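Local coordinates for putative 4-hydroxybenzoyl-CoA thioesterase (Geobacillus stearothermophilus, PDB 2OIW), which is a predicted hotdog-fold thioesterase that probably hydrolyses acyl-CoA thioesters, as 4-hydroxybenzoyl-CoA thioesterases do, at residues Thr76-Glu79 with Ser85-Ile88; Val29-Gly34 with Val98-Arg103. One frame throughout, in Å; residues are numbered along the deposited sequence.

Interaction 1. Residues Thr76-Glu79 with Ser85-Ile88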
ATOM      1  N   THR A  76      -3.465 -20.173   7.369  1.00 18.59           N
ATOM      2  CA  THR A  76      -4.771 -19.588   7.603  1.00 19.05           C
ATOM      3  C   THR A  76      -5.752 -20.717   7.848  1.00 19.36           C
ATOM      4  O   THR A  76      -5.881 -21.618   7.028  1.00 18.51           O
ATOM      5  CB  THR A  76      -5.210 -18.716   6.406  1.00 19.14           C
ATOM      6  OG1 THR A  76      -4.172 -17.756   6.101  1.00 18.20           O
ATOM      7  CG2 THR A  76      -6.516 -17.979   6.752  1.00 20.25           C
ATOM      8  N   GLY A  77      -6.405 -20.677   9.003  1.00 18.94           N
ATOM      9  CA  GLY A  77      -7.339 -21.727   9.378  1.00 19.45           C
ATOM     10  C   GLY A  77      -8.591 -21.111   9.953  1.00 20.17           C
ATOM     11  O   GLY A  77      -8.650 -19.893  10.185  1.00 19.46           O
ATOM     12  N   ILE A  78      -9.575 -21.966  10.215  1.00 20.40           N
ATOM     13  CA  ILE A  78     -10.836 -21.551  10.799  1.00 21.23           C
ATOM     14  C   ILE A  78     -10.845 -21.890  12.287  1.00 21.60           C
ATOM     15  O   ILE A  78     -10.767 -23.059  12.650  1.00 20.55           O
ATOM     16  CB  ILE A  78     -12.026 -22.248  10.075  1.00 22.03           C
ATOM     17  CG1 ILE A  78     -12.020 -21.932   8.560  1.00 21.77           C
ATOM     18  CG2 ILE A  78     -13.385 -21.903  10.755  1.00 21.13           C
ATOM     19  CD1 ILE A  78     -12.224 -20.444   8.256  1.00 24.19           C
ATOM     20  N   GLU A  79     -10.925 -20.878  13.152  1.00 21.79           N
ATOM     21  CA  GLU A  79     -11.020 -21.157  14.594  1.00 22.71           C
ATOM     22  C   GLU A  79     -12.470 -21.368  15.076  1.00 21.64           C
ATOM     23  O   GLU A  79     -12.717 -22.139  16.003  1.00 21.82           O
ATOM     24  CB  GLU A  79     -10.367 -20.058  15.424  1.00 22.85           C
ATOM     25  CG  GLU A  79     -10.275 -20.427  16.897  1.00 26.01           C
ATOM     26  CD  GLU A  79      -9.753 -19.309  17.791  1.00 26.48           C
ATOM     27  OE1 GLU A  79     -10.127 -18.133  17.577  1.00 31.56           O
ATOM     28  OE2 GLU A  79      -8.990 -19.627  18.743  1.00 33.17           O
ATOM     29  N   SER A  85     -21.069 -15.669  10.700  1.00 22.02           N
ATOM     30  CA  SER A  85     -19.681 -15.235  10.792  1.00 22.86           C
ATOM     31  C   SER A  85     -18.700 -16.374  10.869  1.00 22.68           C
ATOM     32  O   SER A  85     -19.082 -17.521  11.058  1.00 23.21           O
ATOM     33  CB  SER A  85     -19.458 -14.275  11.984  1.00 22.32           C
ATOM     34  OG  SER A  85     -19.812 -14.890  13.200  1.00 22.71           O
ATOM     35  N   LEU A  86     -17.430 -16.055  10.696  1.00 22.76           N
ATOM     36  CA  LEU A  86     -16.409 -17.036  10.962  1.00 23.93           C
ATOM     37  C   LEU A  86     -15.212 -16.320  11.533  1.00 22.83           C
ATOM     38  O   LEU A  86     -14.983 -15.153  11.249  1.00 23.60           O
ATOM     39  CB  LEU A  86     -16.092 -17.878   9.702  1.00 25.59           C
ATOM     40  CG  LEU A  86     -15.119 -17.457   8.605  1.00 27.62           C
ATOM     41  CD1 LEU A  86     -15.370 -18.301   7.337  1.00 30.42           C
ATOM     42  CD2 LEU A  86     -15.254 -16.004   8.262  1.00 35.15           C
ATOM     43  N   THR A  87     -14.505 -17.003  12.413  1.00 22.51           N
ATOM     44  CA  THR A  87     -13.355 -16.434  13.096  1.00 21.01           C
ATOM     45  C   THR A  87     -12.177 -17.231  12.576  1.00 21.16           C
ATOM     46  O   THR A  87     -12.110 -18.479  12.741  1.00 20.58           O
ATOM     47  CB  THR A  87     -13.494 -16.568  14.604  1.00 20.63           C
ATOM     48  OG1 THR A  87     -14.723 -15.943  15.012  1.00 21.62           O
ATOM     49  CG2 THR A  87     -12.315 -15.937  15.319  1.00 18.84           C
ATOM     50  N   ILE A  88     -11.265 -16.496  11.949  1.00 20.21           N
ATOM     51  CA  ILE A  88     -10.082 -17.050  11.358  1.00 20.58           C
ATOM     52  C   ILE A  88      -8.908 -16.957  12.332  1.00 20.70           C
ATOM     53  O   ILE A  88      -8.711 -15.926  12.983  1.00 20.05           O
ATOM     54  CB  ILE A  88      -9.761 -16.247  10.095  1.00 21.10           C
ATOM     55  CG1 ILE A  88     -10.827 -16.482   9.004  1.00 20.42           C
ATOM     56  CG2 ILE A  88      -8.351 -16.501   9.620  1.00 20.65           C
ATOM     57  CD1 ILE A  88     -10.753 -15.448   7.897  1.00 20.42           C
TER

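Interaction 2. Residues Val29-Gly34 with Val98-Arg103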
ATOM      1  N   VAL A  29      -1.962  -7.185   5.243  1.00 17.21           N
ATOM      2  CA  VAL A  29      -2.064  -7.305   3.790  1.00 16.93           C
ATOM      3  C   VAL A  29      -1.764  -8.762   3.406  1.00 17.19           C
ATOM      4  O   VAL A  29      -2.455  -9.349   2.581  1.00 18.33           O
ATOM      5  CB  VAL A  29      -1.136  -6.317   3.044  1.00 16.31           C
ATOM      6  CG1 VAL A  29      -1.025  -6.665   1.599  1.00 16.11           C
ATOM      7  CG2 VAL A  29      -1.645  -4.868   3.165  1.00 15.60           C
ATOM      8  N   TRP A  30      -0.772  -9.342   4.063  1.00 16.84           N
ATOM      9  CA  TRP A  30      -0.407 -10.745   3.849  1.00 16.90           C
ATOM     10  C   TRP A  30      -1.447 -11.730   4.435  1.00 17.42           C
ATOM     11  O   TRP A  30      -1.757 -12.794   3.840  1.00 17.99           O
ATOM     12  CB  TRP A  30       0.964 -10.940   4.513  1.00 16.41           C
ATOM     13  CG  TRP A  30       2.096 -10.293   3.751  1.00 14.60           C
ATOM     14  CD1 TRP A  30       2.049  -9.721   2.504  1.00 11.54           C
ATOM     15  CD2 TRP A  30       3.459 -10.256   4.159  1.00 13.33           C
ATOM     16  NE1 TRP A  30       3.309  -9.278   2.145  1.00 13.60           N
ATOM     17  CE2 TRP A  30       4.187  -9.606   3.145  1.00 13.16           C
ATOM     18  CE3 TRP A  30       4.132 -10.669   5.321  1.00 13.84           C
ATOM     19  CZ2 TRP A  30       5.556  -9.381   3.251  1.00 13.84           C
ATOM     20  CZ3 TRP A  30       5.482 -10.474   5.407  1.00 13.34           C
ATOM     21  CH2 TRP A  30       6.180  -9.842   4.380  1.00 14.25           C
ATOM     22  N   PHE A  31      -1.991 -11.389   5.601  1.00 18.12           N
ATOM     23  CA  PHE A  31      -3.118 -12.143   6.190  1.00 19.09           C
ATOM     24  C   PHE A  31      -4.326 -12.140   5.269  1.00 19.14           C
ATOM     25  O   PHE A  31      -4.942 -13.176   5.065  1.00 21.06           O
ATOM     26  CB  PHE A  31      -3.531 -11.576   7.566  1.00 18.17           C
ATOM     27  CG  PHE A  31      -2.675 -12.059   8.711  1.00 18.84           C
ATOM     28  CD1 PHE A  31      -2.179 -13.367   8.741  1.00 19.05           C
ATOM     29  CD2 PHE A  31      -2.407 -11.213   9.773  1.00 17.89           C
ATOM     30  CE1 PHE A  31      -1.413 -13.808   9.821  1.00 20.15           C
ATOM     31  CE2 PHE A  31      -1.655 -11.628  10.847  1.00 18.85           C
ATOM     32  CZ  PHE A  31      -1.144 -12.917  10.883  1.00 18.47           C
ATOM     33  N   GLU A  32      -4.665 -10.990   4.697  1.00 19.42           N
ATOM     34  CA  GLU A  32      -5.784 -10.972   3.734  1.00 19.43           C
ATOM     35  C   GLU A  32      -5.475 -11.808   2.483  1.00 18.77           C
ATOM     36  O   GLU A  32      -6.359 -12.451   1.918  1.00 18.16           O
ATOM     37  CB  GLU A  32      -6.160  -9.530   3.345  1.00 18.70           C
ATOM     38  CG  GLU A  32      -7.455  -9.458   2.466  1.00 20.27           C
ATOM     39  CD  GLU A  32      -7.681  -8.059   1.907  1.00 22.88           C
ATOM     40  OE1 GLU A  32      -6.792  -7.597   1.168  1.00 25.27           O
ATOM     41  OE2 GLU A  32      -8.701  -7.409   2.255  1.00 27.28           O
ATOM     42  N   ALA A  33      -4.218 -11.779   2.036  1.00 17.91           N
ATOM     43  CA  ALA A  33      -3.787 -12.639   0.930  1.00 17.93           C
ATOM     44  C   ALA A  33      -4.003 -14.147   1.283  1.00 18.14           C
ATOM     45  O   ALA A  33      -4.470 -14.921   0.467  1.00 18.47           O
ATOM     46  CB  ALA A  33      -2.293 -12.336   0.577  1.00 17.88           C
ATOM     47  N   GLY A  34      -3.668 -14.547   2.507  1.00 18.71           N
ATOM     48  CA  GLY A  34      -3.911 -15.921   3.001  1.00 18.45           C
ATOM     49  C   GLY A  34      -5.370 -16.365   3.108  1.00 18.23           C
ATOM     50  O   GLY A  34      -5.656 -17.564   3.151  1.00 18.65           O
ATOM     51  N   VAL A  98       7.656 -18.583  13.765  1.00 19.51           N
ATOM     52  CA  VAL A  98       6.425 -17.787  13.777  1.00 19.50           C
ATOM     53  C   VAL A  98       6.793 -16.330  14.079  1.00 19.03           C
ATOM     54  O   VAL A  98       7.484 -16.048  15.054  1.00 19.04           O
ATOM     55  CB  VAL A  98       5.358 -18.327  14.768  1.00 19.39           C
ATOM     56  CG1 VAL A  98       5.851 -18.299  16.180  1.00 21.28           C
ATOM     57  CG2 VAL A  98       4.048 -17.541  14.692  1.00 20.26           C
ATOM     58  N   CYS A  99       6.368 -15.422  13.210  1.00 18.49           N
ATOM     59  CA  CYS A  99       6.703 -14.025  13.385  1.00 18.39           C
ATOM     60  C   CYS A  99       5.490 -13.170  13.671  1.00 17.87           C
ATOM     61  O   CYS A  99       5.642 -12.084  14.195  1.00 18.35           O
ATOM     62  CB  CYS A  99       7.456 -13.488  12.160  1.00 18.33           C
ATOM     63  SG  CYS A  99       9.075 -14.276  11.932  1.00 19.83           S
ATOM     64  N   ALA A 100       4.304 -13.634  13.279  1.00 17.45           N
ATOM     65  CA  ALA A 100       3.060 -12.889  13.499  1.00 18.21           C
ATOM     66  C   ALA A 100       1.916 -13.850  13.683  1.00 18.33           C
ATOM     67  O   ALA A 100       1.853 -14.870  12.992  1.00 18.60           O
ATOM     68  CB  ALA A 100       2.759 -11.956  12.331  1.00 17.88           C
ATOM     69  N   LYS A 101       1.045 -13.554  14.648  1.00 18.54           N
ATOM     70  CA  LYS A 101      -0.136 -14.367  14.902  1.00 18.96           C
ATOM     71  C   LYS A 101      -1.337 -13.450  14.849  1.00 19.89           C
ATOM     72  O   LYS A 101      -1.277 -12.341  15.376  1.00 20.83           O
ATOM     73  CB  LYS A 101      -0.053 -15.018  16.272  1.00 19.28           C
ATOM     74  CG  LYS A 101       1.161 -15.923  16.450  1.00 21.97           C
ATOM     75  CD  LYS A 101       1.120 -16.635  17.801  1.00 27.68           C
ATOM     76  CE  LYS A 101       1.313 -15.665  18.957  1.00 29.34           C
ATOM     77  NZ  LYS A 101       1.780 -16.359  20.197  1.00 35.66           N
ATOM     78  N   GLY A 102      -2.424 -13.899  14.224  1.00 19.89           N
ATOM     79  CA  GLY A 102      -3.570 -13.041  14.025  1.00 19.22           C
ATOM     80  C   GLY A 102      -4.858 -13.795  14.229  1.00 19.60           C
ATOM     81  O   GLY A 102      -4.921 -15.024  14.101  1.00 18.70           O
ATOM     82  N   ARG A 103      -5.896 -13.033  14.524  1.00 19.68           N
ATOM     83  CA  ARG A 103      -7.266 -13.514  14.454  1.00 20.88           C
ATOM     84  C   ARG A 103      -8.106 -12.466  13.736  1.00 20.62           C
ATOM     85  O   ARG A 103      -7.906 -11.246  13.922  1.00 20.39           O
ATOM     86  CB  ARG A 103      -7.819 -13.698  15.874  1.00 22.00           C
ATOM     87  CG  ARG A 103      -8.040 -15.120  16.314  1.00 26.82           C
ATOM     88  CD  ARG A 103      -8.438 -15.182  17.772  1.00 28.84           C
ATOM     89  NE  ARG A 103      -8.139 -16.514  18.305  1.00 33.37           N
ATOM     90  CZ  ARG A 103      -7.003 -16.860  18.921  1.00 33.33           C
ATOM     91  NH1 ARG A 103      -6.034 -15.969  19.096  1.00 31.32           N
ATOM     92  NH2 ARG A 103      -6.844 -18.112  19.370  1.00 32.27           N
TER

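Interaction 1. Residues Thr76-Glu79 with Ser85-Ile88
Ile-78 and Ile-88 form an antiparallel non-hydrogen-bonded pair, with CA atoms 4.6 Å apart and both side chains on the same face of the sheet. Their side chains meet through Ile-78 CD1 and Ile-88 CG1, 4.3 Å apart, but each also reaches a further neighbour. Ile-78 has CG1 anti to its carbonyl carbon, and a further bend at chi2 (-64°) swings CD1 toward the other strand, where it meets Leu-86 CD1 at 3.9 Å. On Ile-88 the branch methyl takes part: CG2 lies 3.7 Å from Thr-76 CG2, the two side chains meeting at a slant, and 3.5 Å from Gly-77 O. The same carbonyl oxygen receives a CA-H...O contact from Ile-88. These strands, 72-81 and 85-94, make a beta hairpin within the curved antiparallel sheet of the hotdog fold, and Ile-38 of helix 36-42 packs on Thr-76, Ile-78, Leu-86 and Ile-88. Beyond the isoleucine pair the chain turns a corner at Glu-79, whose N donates to Thr-87 O over 2.7 Å. That bond lies in the carbonyl plane but is bent at the hydrogen, 138°. Glu-79 and Thr-87 point their side chains the same way. With CG anti to N (chi1 -172°) and the chain extended, Glu-79 carries OE1 alongside Thr-87 CG2, 3.8 Å away, and on to a salt bridge with Arg-103 NE.

Interaction 2. Residues Val29-Gly34 with Val98-Arg103
Phe-31 reaches from helix 27-34 to the backbone of strand 97-110 around Gly-102, spanning a separation of 10.4 Å between the axes of the two segments. Its CA-CB bond already points at the strand, yet CB is still 6.6 Å from Gly-102 CA, which leaves the ring to close the distance. CG stands anti to the carbonyl carbon (chi1 -82°), extending the ring away from the helix. Of the ortho carbons, CD2 remains 4.8 Å from Gly-102 CA; the next atom outward, CE2, comes to 4.0 Å from that same CA. The tip, CZ, makes the nearest approach, 3.7 Å to Gly-102 N, which lies obliquely to the ring. Ala-100 O is placed differently, at the ring edge and near its plane, 4.2 Å from CZ, while Ala-100 CB adds an apolar contact to CZ at 4.3 Å. Gly-102 has no side chain, and a CB in that place would point at the ring, only 2.7 Å from Phe-31 CE2. In the hotdog fold an antiparallel sheet wraps around a central helix, and Phe-31 is on the sheet-facing side here, also touching Val-74, Glu-90 and Ile-92. Just before this point the strand carries a classic beta bulge, Cys-99 and Ala-100 both facing Ile-92. An alanine in place of Phe-31 would remove the ring and would probably open a gap over Gly-102 and Ala-100. Elsewhere on the helix, Glu-32 accepts hydrogen bonds from Asn-23 and Asn-24 of a third subunit.

How the interactions relate
Interactions 1 and 2 have centres about 12 Å apart and share one sheet, in which strands 85-94 and 97-110 are neighbours. Their most direct tie is the salt bridge from Glu-79 OE1 to Arg-103 NE, 2.7 Å long. It crosses strand 85-94, and Arg-103 CG also packs at 3.5 Å against Ile-88 O. Thr-76 OG1 of the hairpin packs against Gly-34 O of segment 29-34 at 3.3 Å. Interaction 1 joins the two strands of the hairpin, while interaction 2 places Phe-31 of the helix against strand 97-110 of the same sheet. Neither contains the magnesium-binding Ser-14 and Thr-16, although Ser-14 N of the second subunit makes a weak hydrogen bond to Glu-32.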